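Local coordinates for protein C alpha-dehydrogenase (Sphingobium sp. SYK-6, PDB 4YAC) that binds NADH in a Rossmann fold and, as a short-chain dehydrogenase/reductase, probably oxidises an alcohol at its alpha carbon during lignin beta-aryl ether breakdown, at residues A[18-29]-A[229-239]; A[90-98]-A[109-117]. One frame throughout, in Å; residues are numbered along the deposited sequence.

How the contacts relate
Both contacts border the NADH site of one Rossmann fold, with centres about 21 Å apart. Contact 1 packs helix 17-28, beside the cofactor's pyrophosphate, against the late helix 231-243; contact 2 pins the loop after strand 87-90 onto helix 105-133 beside the adenine. In sequence, contact 2 falls wholly between the two halves of contact 1. They meet at Thr-91: its OG1 lies 2.6 Å from Gln-22 OE1, a probable hydrogen bond, and its CG2 packs 3.6 Å from Ala-19 CB and also touches Val-18. Ser-16, Asp-38, His-43, Asp-64 and Leu-65 add further hydrogen bonds to the cofactor.

Contact 1. Residues A[18-29]-A[229-239]; sequences VALGQAKVLAEE and FDPVDLGRVVL. With NAI (1,4-dihydronicotinamide adenine dinucleotide), chain B.
Glu-29 and Arg-236 form a salt bridge where helix 17-28, the first helix of the Rossmann fold, crosses helix 231-243. OE2 of Glu-29 takes NE of Arg-236 on its syn side at a doubtfully short 2.5 Å, and NH2 adds a weak bond to the same oxygen; carboxylate and guanidinium planes stand 32° apart. At the other end, the N-H of Val-18 binds NADH O5D at 2.9 Å. One water donates to Val-18 O and Pro-231 O; another accepts from Gln-22 NE2 and bonds weakly to Leu-234 O, while Gln-22 OE1 is held by Thr-91. Two glycines let the backbones close in, the axes of segments 18-28 and 231-239 approaching to 7.4 Å and crossing at -61°: a CB on Gly-21 would strike Pro-231 O, and one on Gly-235, Gly-21 O. Val-25 is a knob among Val-232, Gly-235, Arg-236 and Leu-239. With CG1 anti to the backbone N (chi1 172°), Val-25 points CG1 at Leu-239 CD2, 3.8 Å away, and lays CG2 3.5 Å from Val-232 O. Leu-26 CD2 and Leu-239 CD1 touch on oppositely directed side chains. Beside the cofactor, Val-18 CG2 meets Phe-229 CZ at 3.6 Å.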
loop_
_atom_site.group_PDB
_atom_site.type_symbol
_atom_site.label_atom_id
_atom_site.label_comp_id
_atom_site.label_asym_id
_atom_site.label_seq_id
_atom_site.Cartn_x
_atom_site.Cartn_y
_atom_site.Cartn_z
ATOM N N VAL A 18 14.558 -11.534 11.626
ATOM C CA VAL A 18 13.730 -10.681 12.482
ATOM C C VAL A 18 12.689 -11.482 13.249
ATOM O O VAL A 18 12.496 -11.270 14.446
ATOM C CB VAL A 18 13.016 -9.587 11.649
ATOM C CG1 VAL A 18 11.955 -8.862 12.474
ATOM C CG2 VAL A 18 14.028 -8.591 11.125
ATOM N N ALA A 19 12.015 -12.398 12.562
ATOM C CA ALA A 19 10.940 -13.160 13.192
ATOM C C ALA A 19 11.470 -14.073 14.297
ATOM O O ALA A 19 10.836 -14.222 15.338
ATOM C CB ALA A 19 10.195 -13.969 12.162
ATOM N N LEU A 20 12.625 -14.690 14.068
ATOM C CA LEU A 20 13.247 -15.519 15.095
ATOM C C LEU A 20 13.575 -14.667 16.316
ATOM O O LEU A 20 13.415 -15.109 17.453
ATOM C CB LEU A 20 14.507 -16.199 14.561
ATOM C CG LEU A 20 15.353 -16.979 15.571
ATOM C CD1 LEU A 20 14.520 -18.028 16.285
ATOM C CD2 LEU A 20 16.535 -17.627 14.875
ATOM N N GLY A 21 14.025 -13.440 16.079
ATOM C CA GLY A 21 14.285 -12.501 17.152
ATOM C C GLY A 21 13.031 -12.229 17.961
ATOM O O GLY A 21 13.077 -12.140 19.187
ATOM N N GLN A 22 11.904 -12.100 17.271
ATOM C CA GLN A 22 10.626 -11.904 17.945
ATOM C C GLN A 22 10.271 -13.142 18.764
ATOM O O GLN A 22 9.892 -13.033 19.928
ATOM C CB GLN A 22 9.529 -11.584 16.926
ATOM C CG GLN A 22 9.729 -10.225 16.261
ATOM C CD GLN A 22 8.740 -9.936 15.145
ATOM O OE1 GLN A 22 7.909 -10.774 14.795
ATOM N NE2 GLN A 22 8.838 -8.742 14.568
ATOM N N ALA A 23 10.419 -14.314 18.158
ATOM C CA ALA A 23 10.117 -15.575 18.832
ATOM C C ALA A 23 10.936 -15.752 20.111
ATOM O O ALA A 23 10.402 -16.156 21.151
ATOM C CB ALA A 23 10.361 -16.746 17.887
ATOM N N LYS A 24 12.229 -15.452 20.037
ATOM C CA LYS A 24 13.117 -15.613 21.186
ATOM C C LYS A 24 12.662 -14.764 22.364
ATOM O O LYS A 24 12.570 -15.246 23.497
ATOM C CB LYS A 24 14.551 -15.236 20.819
ATOM C CG LYS A 24 15.280 -16.260 19.975
ATOM C CD LYS A 24 16.718 -15.819 19.716
ATOM C CE LYS A 24 17.469 -16.804 18.836
ATOM N NZ LYS A 24 18.860 -16.351 18.546
ATOM N N VAL A 25 12.389 -13.494 22.091
ATOM C CA VAL A 25 11.983 -12.554 23.130
ATOM C C VAL A 25 10.636 -12.944 23.725
ATOM O O VAL A 25 10.442 -12.859 24.937
ATOM C CB VAL A 25 11.911 -11.110 22.581
ATOM C CG1 VAL A 25 11.303 -10.155 23.606
ATOM C CG2 VAL A 25 13.299 -10.629 22.178
ATOM N N LEU A 26 9.705 -13.377 22.880
ATOM C CA LEU A 26 8.380 -13.744 23.364
ATOM C C LEU A 26 8.431 -15.034 24.190
ATOM O O LEU A 26 7.762 -15.145 25.220
ATOM C CB LEU A 26 7.406 -13.893 22.189
ATOM C CG LEU A 26 7.129 -12.596 21.417
ATOM C CD1 LEU A 26 6.345 -12.882 20.142
ATOM C CD2 LEU A 26 6.389 -11.589 22.282
ATOM N N ALA A 27 9.240 -15.994 23.754
ATOM C CA ALA A 27 9.341 -17.285 24.435
ATOM C C ALA A 27 10.137 -17.197 25.734
ATOM O O ALA A 27 9.798 -17.844 26.732
ATOM C CB ALA A 27 9.977 -18.313 23.509
ATOM N N GLU A 28 11.197 -16.397 25.724
ATOM C CA GLU A 28 12.129 -16.353 26.847
ATOM C C GLU A 28 11.731 -15.307 27.880
ATOM O O GLU A 28 11.424 -15.648 29.021
ATOM C CB GLU A 28 13.546 -16.082 26.342
ATOM C CG GLU A 28 14.101 -17.207 25.486
ATOM C CD GLU A 28 15.535 -16.969 25.059
ATOM O OE1 GLU A 28 16.425 -16.968 25.937
ATOM O OE2 GLU A 28 15.773 -16.783 23.844
ATOM N N GLU A 29 11.728 -14.039 27.483
ATOM C CA GLU A 29 11.416 -12.961 28.418
ATOM C C GLU A 29 9.940 -12.948 28.799
ATOM O O GLU A 29 9.593 -13.009 29.979
ATOM C CB GLU A 29 11.796 -11.604 27.826
ATOM C CG GLU A 29 13.253 -11.485 27.430
ATOM C CD GLU A 29 13.581 -10.132 26.840
ATOM O OE1 GLU A 29 12.871 -9.154 27.158
ATOM O OE2 GLU A 29 14.546 -10.049 26.055
ATOM N N PHE A 229 21.271 -2.763 14.092
ATOM C CA PHE A 229 20.118 -3.644 14.220
ATOM C C PHE A 229 20.496 -5.000 14.798
ATOM O O PHE A 229 21.412 -5.659 14.305
ATOM C CB PHE A 229 19.445 -3.855 12.863
ATOM C CG PHE A 229 18.587 -5.087 12.805
ATOM C CD1 PHE A 229 19.056 -6.250 12.217
ATOM C CD2 PHE A 229 17.319 -5.088 13.357
ATOM C CE1 PHE A 229 18.270 -7.386 12.169
ATOM C CE2 PHE A 229 16.531 -6.221 13.313
ATOM C CZ PHE A 229 17.008 -7.370 12.720
ATOM N N ASP A 230 19.784 -5.406 15.844
ATOM C CA ASP A 230 19.871 -6.767 16.355
ATOM C C ASP A 230 18.455 -7.333 16.483
ATOM O O ASP A 230 17.581 -6.678 17.044
ATOM C CB ASP A 230 20.594 -6.808 17.700
ATOM C CG ASP A 230 20.913 -8.221 18.139
ATOM O OD1 ASP A 230 20.104 -8.809 18.882
ATOM O OD2 ASP A 230 21.971 -8.747 17.732
ATOM N N PRO A 231 18.219 -8.546 15.946
ATOM C CA PRO A 231 16.865 -9.119 15.973
ATOM C C PRO A 231 16.282 -9.220 17.382
ATOM O O PRO A 231 15.085 -8.992 17.566
ATOM C CB PRO A 231 17.063 -10.512 15.365
ATOM C CG PRO A 231 18.254 -10.371 14.492
ATOM C CD PRO A 231 19.153 -9.395 15.183
ATOM N N VAL A 232 17.110 -9.549 18.364
ATOM C CA VAL A 232 16.627 -9.634 19.733
ATOM C C VAL A 232 16.256 -8.237 20.223
ATOM O O VAL A 232 15.218 -8.057 20.856
ATOM C CB VAL A 232 17.673 -10.290 20.660
ATOM C CG1 VAL A 232 17.365 -10.015 22.129
ATOM C CG2 VAL A 232 17.720 -11.792 20.399
ATOM N N ASP A 233 17.089 -7.247 19.909
ATOM C CA ASP A 233 16.797 -5.867 20.287
ATOM C C ASP A 233 15.478 -5.401 19.675
ATOM O O ASP A 233 14.644 -4.813 20.362
ATOM C CB ASP A 233 17.929 -4.928 19.857
ATOM C CG ASP A 233 19.186 -5.099 20.694
ATOM O OD1 ASP A 233 19.121 -5.756 21.753
ATOM O OD2 ASP A 233 20.240 -4.561 20.294
ATOM N N LEU A 234 15.286 -5.663 18.385
ATOM C CA LEU A 234 14.040 -5.284 17.726
ATOM C C LEU A 234 12.882 -6.094 18.290
ATOM O O LEU A 234 11.741 -5.633 18.309
ATOM C CB LEU A 234 14.130 -5.495 16.208
ATOM C CG LEU A 234 13.891 -4.327 15.234
ATOM C CD1 LEU A 234 13.249 -4.856 13.963
ATOM C CD2 LEU A 234 13.047 -3.187 15.794
ATOM N N GLY A 235 13.179 -7.305 18.750
ATOM C CA GLY A 235 12.175 -8.138 19.384
ATOM C C GLY A 235 11.658 -7.498 20.659
ATOM O O GLY A 235 10.474 -7.594 20.979
ATOM N N ARG A 236 12.546 -6.832 21.389
ATOM C CA ARG A 236 12.156 -6.168 22.624
ATOM C C ARG A 236 11.335 -4.913 22.350
ATOM O O ARG A 236 10.445 -4.571 23.126
ATOM C CB ARG A 236 13.396 -5.833 23.455
ATOM C CG ARG A 236 14.034 -7.070 24.044
ATOM C CD ARG A 236 15.359 -6.788 24.718
ATOM N NE ARG A 236 15.832 -7.981 25.417
ATOM C CZ ARG A 236 17.085 -8.429 25.417
ATOM N NH1 ARG A 236 18.042 -7.792 24.755
ATOM N NH2 ARG A 236 17.380 -9.531 26.094
ATOM N N VAL A 237 11.633 -4.231 21.248
ATOM C CA VAL A 237 10.826 -3.094 20.818
ATOM C C VAL A 237 9.401 -3.567 20.563
ATOM O O VAL A 237 8.434 -2.904 20.939
ATOM C CB VAL A 237 11.397 -2.430 19.540
ATOM C CG1 VAL A 237 10.445 -1.359 19.002
ATOM C CG2 VAL A 237 12.764 -1.833 19.819
ATOM N N VAL A 238 9.285 -4.724 19.922
ATOM C CA VAL A 238 7.985 -5.302 19.615
ATOM C C VAL A 238 7.252 -5.660 20.893
ATOM O O VAL A 238 6.080 -5.329 21.058
ATOM C CB VAL A 238 8.123 -6.556 18.731
ATOM C CG1 VAL A 238 6.841 -7.389 18.748
ATOM C CG2 VAL A 238 8.469 -6.152 17.318
ATOM N N LEU A 239 7.953 -6.348 21.789
ATOM C CA LEU A 239 7.362 -6.775 23.049
ATOM C C LEU A 239 6.755 -5.584 23.769
ATOM O O LEU A 239 5.632 -5.641 24.264
ATOM C CB LEU A 239 8.411 -7.447 23.936
ATOM C CG LEU A 239 7.935 -7.842 25.336
ATOM C CD1 LEU A 239 6.752 -8.797 25.261
ATOM C CD2 LEU A 239 9.075 -8.462 26.119
HETATM P PA NAI B . 15.287 -14.081 6.720
HETATM O O1A NAI B . 15.737 -14.775 5.458
HETATM O O2A NAI B . 16.444 -14.080 7.735
HETATM O O5B NAI B . 14.048 -14.833 7.329
HETATM C C5B NAI B . 12.912 -15.021 6.549
HETATM C C4B NAI B . 12.216 -16.242 6.983
HETATM O O4B NAI B . 10.880 -16.246 6.376
HETATM C C3B NAI B . 12.911 -17.441 6.534
HETATM O O3B NAI B . 13.039 -18.380 7.594
HETATM C C2B NAI B . 12.110 -17.973 5.460
HETATM O O2B NAI B . 12.253 -19.402 5.348
HETATM C C1B NAI B . 10.758 -17.589 5.806
HETATM N N9A NAI B . 9.853 -17.609 4.689
HETATM C C8A NAI B . 10.036 -17.111 3.434
HETATM N N7A NAI B . 8.951 -17.346 2.677
HETATM C C5A NAI B . 8.020 -18.009 3.432
HETATM C C6A NAI B . 6.739 -18.513 3.231
HETATM N N6A NAI B . 6.074 -18.400 1.971
HETATM N N1A NAI B . 6.094 -19.139 4.254
HETATM C C2A NAI B . 6.668 -19.287 5.463
HETATM N N3A NAI B . 7.902 -18.810 5.700
HETATM C C4A NAI B . 8.595 -18.179 4.718
HETATM O O3 NAI B . 14.850 -12.632 6.402
HETATM P PN NAI B . 14.942 -11.457 7.489
HETATM O O1N NAI B . 16.400 -11.210 7.842
HETATM O O2N NAI B . 14.298 -10.124 6.874
HETATM O O5D NAI B . 14.162 -11.856 8.767
HETATM O O HOH W 1 13.199 -8.991 15.600
HETATM O O HOH W 2 10.967 -7.395 15.848
#

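Contact 2. Residues A[90-98]-A[109-117]; sequences NTAGVSQFG and DWQMDVNVN. With NAI (1,4-dihydronicotinamide adenine dinucleotide), chain B.
Asn-115 turns its CG away from its carbonyl carbon (chi1 -67°), carrying the amide off helix 105-133 to the backbone of Val-94, whose CG1 is anti to its carbonyl carbon (chi1 -60°), which leaves CG2 between N and that carbon, against Gln-111 and Val-114 of the helix. The Asn-115 amide grips both polar atoms of Val-94: OD1 receives N at 2.8 Å on an in-plane lone pair, nearly straight at 167°, and ND2 gives to O at 2.9 Å, that oxygen lying in the amide plane. An alanine here would probably leave Val-94 N and O without their helix partners, freeing the loop to shift beside the adenine. One helical turn earlier Gln-111 repeats the grip on Gln-96, more loosely: Gln-111 NE2 gives to Gln-96 O at 3.2 Å on a lone pair, and Gln-111 OE1 takes Gln-96 N in a weak bond. Trp-110 covers the outer side, with Val-94 CG2 over its six-membered ring in a CH-pi contact (4.0 Å to the centroid) and Gln-96 CB at its edge. Val-94 CG1 and Val-114 CG2 line the adenine pocket, respectively 3.9 Å from C8A and 3.7 Å from N6A of NADH. A water donates to both Ala-92 O and Val-114 O. Asp-109 forms a salt bridge with Arg-68 of the second subunit. Residues 90-93, Asn-Thr-Ala-Gly, begin at the last residue of strand 87-90 and are a variant of the family's NNAG motif; helix 155-174 adds Thr-160 to Asn-115 ND2 and packs Ile-156 on Gln-111.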
loop_
_atom_site.group_PDB
_atom_site.type_symbol
_atom_site.label_atom_id
_atom_site.label_comp_id
_atom_site.label_asym_id
_atom_site.label_seq_id
_atom_site.Cartn_x
_atom_site.Cartn_y
_atom_site.Cartn_z
ATOM N N ASN A 90 2.725 -11.387 12.053
ATOM C CA ASN A 90 2.911 -11.546 10.617
ATOM C C ASN A 90 4.223 -10.896 10.199
ATOM O O ASN A 90 4.249 -9.716 9.854
ATOM C CB ASN A 90 1.746 -10.923 9.845
ATOM C CG ASN A 90 0.394 -11.438 10.296
ATOM O OD1 ASN A 90 -0.046 -12.512 9.887
ATOM N ND2 ASN A 90 -0.284 -10.659 11.127
ATOM N N THR A 91 5.309 -11.665 10.226
ATOM C CA THR A 91 6.644 -11.092 10.094
ATOM C C THR A 91 7.430 -11.660 8.914
ATOM O O THR A 91 8.347 -11.007 8.415
ATOM C CB THR A 91 7.423 -11.292 11.411
ATOM O OG1 THR A 91 6.698 -10.647 12.464
ATOM C CG2 THR A 91 8.826 -10.698 11.347
ATOM N N ALA A 92 7.067 -12.851 8.451
ATOM C CA ALA A 92 7.728 -13.427 7.282
ATOM C C ALA A 92 7.673 -12.451 6.119
ATOM O O ALA A 92 6.677 -11.763 5.916
ATOM C CB ALA A 92 7.083 -14.745 6.892
ATOM N N GLY A 93 8.762 -12.376 5.371
ATOM C CA GLY A 93 8.801 -11.537 4.191
ATOM C C GLY A 93 9.995 -11.887 3.337
ATOM O O GLY A 93 10.980 -12.430 3.834
ATOM N N VAL A 94 9.900 -11.574 2.048
ATOM C CA VAL A 94 10.999 -11.784 1.115
ATOM C C VAL A 94 11.262 -10.513 0.325
ATOM O O VAL A 94 10.441 -9.595 0.322
ATOM C CB VAL A 94 10.703 -12.933 0.134
ATOM C CG1 VAL A 94 10.472 -14.229 0.892
ATOM C CG2 VAL A 94 9.492 -12.601 -0.737
ATOM N N SER A 95 12.402 -10.467 -0.355
ATOM C CA SER A 95 12.727 -9.316 -1.182
ATOM C C SER A 95 13.732 -9.657 -2.267
ATOM O O SER A 95 14.654 -10.443 -2.060
ATOM C CB SER A 95 13.273 -8.176 -0.322
ATOM O OG SER A 95 14.457 -8.570 0.348
ATOM N N GLN A 96 13.520 -9.056 -3.432
ATOM C CA GLN A 96 14.492 -9.084 -4.512
ATOM C C GLN A 96 14.378 -7.756 -5.243
ATOM O O GLN A 96 13.298 -7.375 -5.695
ATOM C CB GLN A 96 14.252 -10.261 -5.455
ATOM C CG GLN A 96 15.452 -10.605 -6.328
ATOM C CD GLN A 96 15.532 -12.085 -6.652
ATOM O OE1 GLN A 96 16.407 -12.795 -6.156
ATOM N NE2 GLN A 96 14.618 -12.559 -7.491
ATOM N N PHE A 97 15.501 -7.052 -5.329
ATOM C CA PHE A 97 15.539 -5.709 -5.890
ATOM C C PHE A 97 16.068 -5.716 -7.318
ATOM O O PHE A 97 16.794 -6.628 -7.716
ATOM C CB PHE A 97 16.406 -4.803 -5.011
ATOM C CG PHE A 97 15.997 -4.792 -3.565
ATOM C CD1 PHE A 97 14.663 -4.670 -3.208
ATOM C CD2 PHE A 97 16.945 -4.920 -2.564
ATOM C CE1 PHE A 97 14.286 -4.662 -1.882
ATOM C CE2 PHE A 97 16.570 -4.915 -1.236
ATOM C CZ PHE A 97 15.239 -4.787 -0.894
ATOM N N GLY A 98 15.690 -4.697 -8.082
ATOM C CA GLY A 98 16.147 -4.540 -9.449
ATOM C C GLY A 98 15.369 -3.439 -10.138
ATOM O O GLY A 98 14.337 -3.006 -9.632
ATOM N N ASP A 109 4.775 -11.875 -8.598
ATOM C CA ASP A 109 3.898 -12.843 -7.948
ATOM C C ASP A 109 4.517 -13.434 -6.682
ATOM O O ASP A 109 3.833 -13.589 -5.673
ATOM C CB ASP A 109 3.536 -13.972 -8.916
ATOM C CG ASP A 109 2.620 -13.514 -10.041
ATOM O OD1 ASP A 109 1.971 -12.458 -9.903
ATOM O OD2 ASP A 109 2.540 -14.222 -11.063
ATOM N N TRP A 110 5.801 -13.772 -6.732
ATOM C CA TRP A 110 6.475 -14.339 -5.565
ATOM C C TRP A 110 6.434 -13.375 -4.379
ATOM O O TRP A 110 5.999 -13.744 -3.291
ATOM C CB TRP A 110 7.920 -14.701 -5.912
ATOM C CG TRP A 110 8.763 -15.059 -4.733
ATOM C CD1 TRP A 110 8.437 -15.914 -3.713
ATOM C CD2 TRP A 110 10.080 -14.587 -4.453
ATOM N NE1 TRP A 110 9.472 -15.993 -2.815
ATOM C CE2 TRP A 110 10.496 -15.188 -3.250
ATOM C CE3 TRP A 110 10.956 -13.710 -5.102
ATOM C CZ2 TRP A 110 11.738 -14.941 -2.684
ATOM C CZ3 TRP A 110 12.190 -13.467 -4.536
ATOM C CH2 TRP A 110 12.571 -14.083 -3.342
ATOM N N GLN A 111 6.863 -12.135 -4.590
ATOM C CA GLN A 111 6.928 -11.173 -3.493
ATOM C C GLN A 111 5.533 -10.741 -3.043
ATOM O O GLN A 111 5.293 -10.567 -1.847
ATOM C CB GLN A 111 7.766 -9.959 -3.901
ATOM C CG GLN A 111 9.235 -10.301 -4.110
ATOM C CD GLN A 111 10.090 -9.089 -4.412
ATOM O OE1 GLN A 111 10.306 -8.236 -3.550
ATOM N NE2 GLN A 111 10.584 -9.008 -5.641
ATOM N N MET A 112 4.610 -10.585 -3.989
ATOM C CA MET A 112 3.225 -10.269 -3.652
ATOM C C MET A 112 2.607 -11.385 -2.811
ATOM O O MET A 112 1.930 -11.124 -1.815
ATOM C CB MET A 112 2.390 -10.056 -4.916
ATOM C CG MET A 112 2.602 -8.706 -5.571
ATOM S SD MET A 112 1.795 -7.357 -4.675
ATOM C CE MET A 112 2.963 -6.051 -4.976
ATOM N N ASP A 113 2.852 -12.632 -3.198
ATOM C CA ASP A 113 2.206 -13.758 -2.528
ATOM C C ASP A 113 2.683 -13.884 -1.077
ATOM O O ASP A 113 1.872 -14.036 -0.166
ATOM C CB ASP A 113 2.463 -15.064 -3.298
ATOM C CG ASP A 113 1.357 -16.096 -3.110
ATOM O OD1 ASP A 113 0.284 -15.756 -2.567
ATOM O OD2 ASP A 113 1.558 -17.252 -3.535
ATOM N N VAL A 114 3.990 -13.810 -0.848
ATOM C CA VAL A 114 4.502 -13.948 0.520
ATOM C C VAL A 114 4.240 -12.698 1.350
ATOM O O VAL A 114 3.741 -12.788 2.469
ATOM C CB VAL A 114 6.018 -14.234 0.544
ATOM C CG1 VAL A 114 6.522 -14.364 1.985
ATOM C CG2 VAL A 114 6.332 -15.495 -0.232
ATOM N N ASN A 115 4.575 -11.534 0.807
ATOM C CA ASN A 115 4.550 -10.309 1.597
ATOM C C ASN A 115 3.149 -9.759 1.833
ATOM O O ASN A 115 2.905 -9.116 2.856
ATOM C CB ASN A 115 5.410 -9.233 0.933
ATOM C CG ASN A 115 6.887 -9.575 0.941
ATOM O OD1 ASN A 115 7.294 -10.646 1.407
ATOM N ND2 ASN A 115 7.703 -8.665 0.419
ATOM N N VAL A 116 2.232 -9.994 0.895
ATOM C CA VAL A 116 0.881 -9.471 1.035
ATOM C C VAL A 116 -0.102 -10.601 1.327
ATOM O O VAL A 116 -0.752 -10.593 2.370
ATOM C CB VAL A 116 0.426 -8.694 -0.209
ATOM C CG1 VAL A 116 -0.908 -8.001 0.068
ATOM C CG2 VAL A 116 1.471 -7.661 -0.598
ATOM N N ASN A 117 -0.222 -11.572 0.428
ATOM C CA ASN A 117 -1.162 -12.664 0.658
ATOM C C ASN A 117 -0.816 -13.471 1.905
ATOM O O ASN A 117 -1.713 -13.944 2.587
ATOM C CB ASN A 117 -1.241 -13.602 -0.550
ATOM C CG ASN A 117 -2.138 -13.068 -1.651
ATOM O OD1 ASN A 117 -3.110 -12.357 -1.391
ATOM N ND2 ASN A 117 -1.820 -13.419 -2.889
HETATM P PA NAI B . 15.287 -14.081 6.720
HETATM O O1A NAI B . 15.737 -14.775 5.458
HETATM O O2A NAI B . 16.444 -14.080 7.735
HETATM O O5B NAI B . 14.048 -14.833 7.329
HETATM C C5B NAI B . 12.912 -15.021 6.549
HETATM C C4B NAI B . 12.216 -16.242 6.983
HETATM O O4B NAI B . 10.880 -16.246 6.376
HETATM C C3B NAI B . 12.911 -17.441 6.534
HETATM O O3B NAI B . 13.039 -18.380 7.594
HETATM C C2B NAI B . 12.110 -17.973 5.460
HETATM O O2B NAI B . 12.253 -19.402 5.348
HETATM C C1B NAI B . 10.758 -17.589 5.806
HETATM N N9A NAI B . 9.853 -17.609 4.689
HETATM C C8A NAI B . 10.036 -17.111 3.434
HETATM N N7A NAI B . 8.951 -17.346 2.677
HETATM C C5A NAI B . 8.020 -18.009 3.432
HETATM C C6A NAI B . 6.739 -18.513 3.231
HETATM N N6A NAI B . 6.074 -18.400 1.971
HETATM N N1A NAI B . 6.094 -19.139 4.254
HETATM C C2A NAI B . 6.668 -19.287 5.463
HETATM N N3A NAI B . 7.902 -18.810 5.700
HETATM C C4A NAI B . 8.595 -18.179 4.718
HETATM O O3 NAI B . 14.850 -12.632 6.402
HETATM P PN NAI B . 14.942 -11.457 7.489
HETATM O O1N NAI B . 16.400 -11.210 7.842
HETATM O O2N NAI B . 14.298 -10.124 6.874
HETATM O O5D NAI B . 14.162 -11.856 8.767
HETATM O O HOH W 3 4.225 -12.903 5.188
#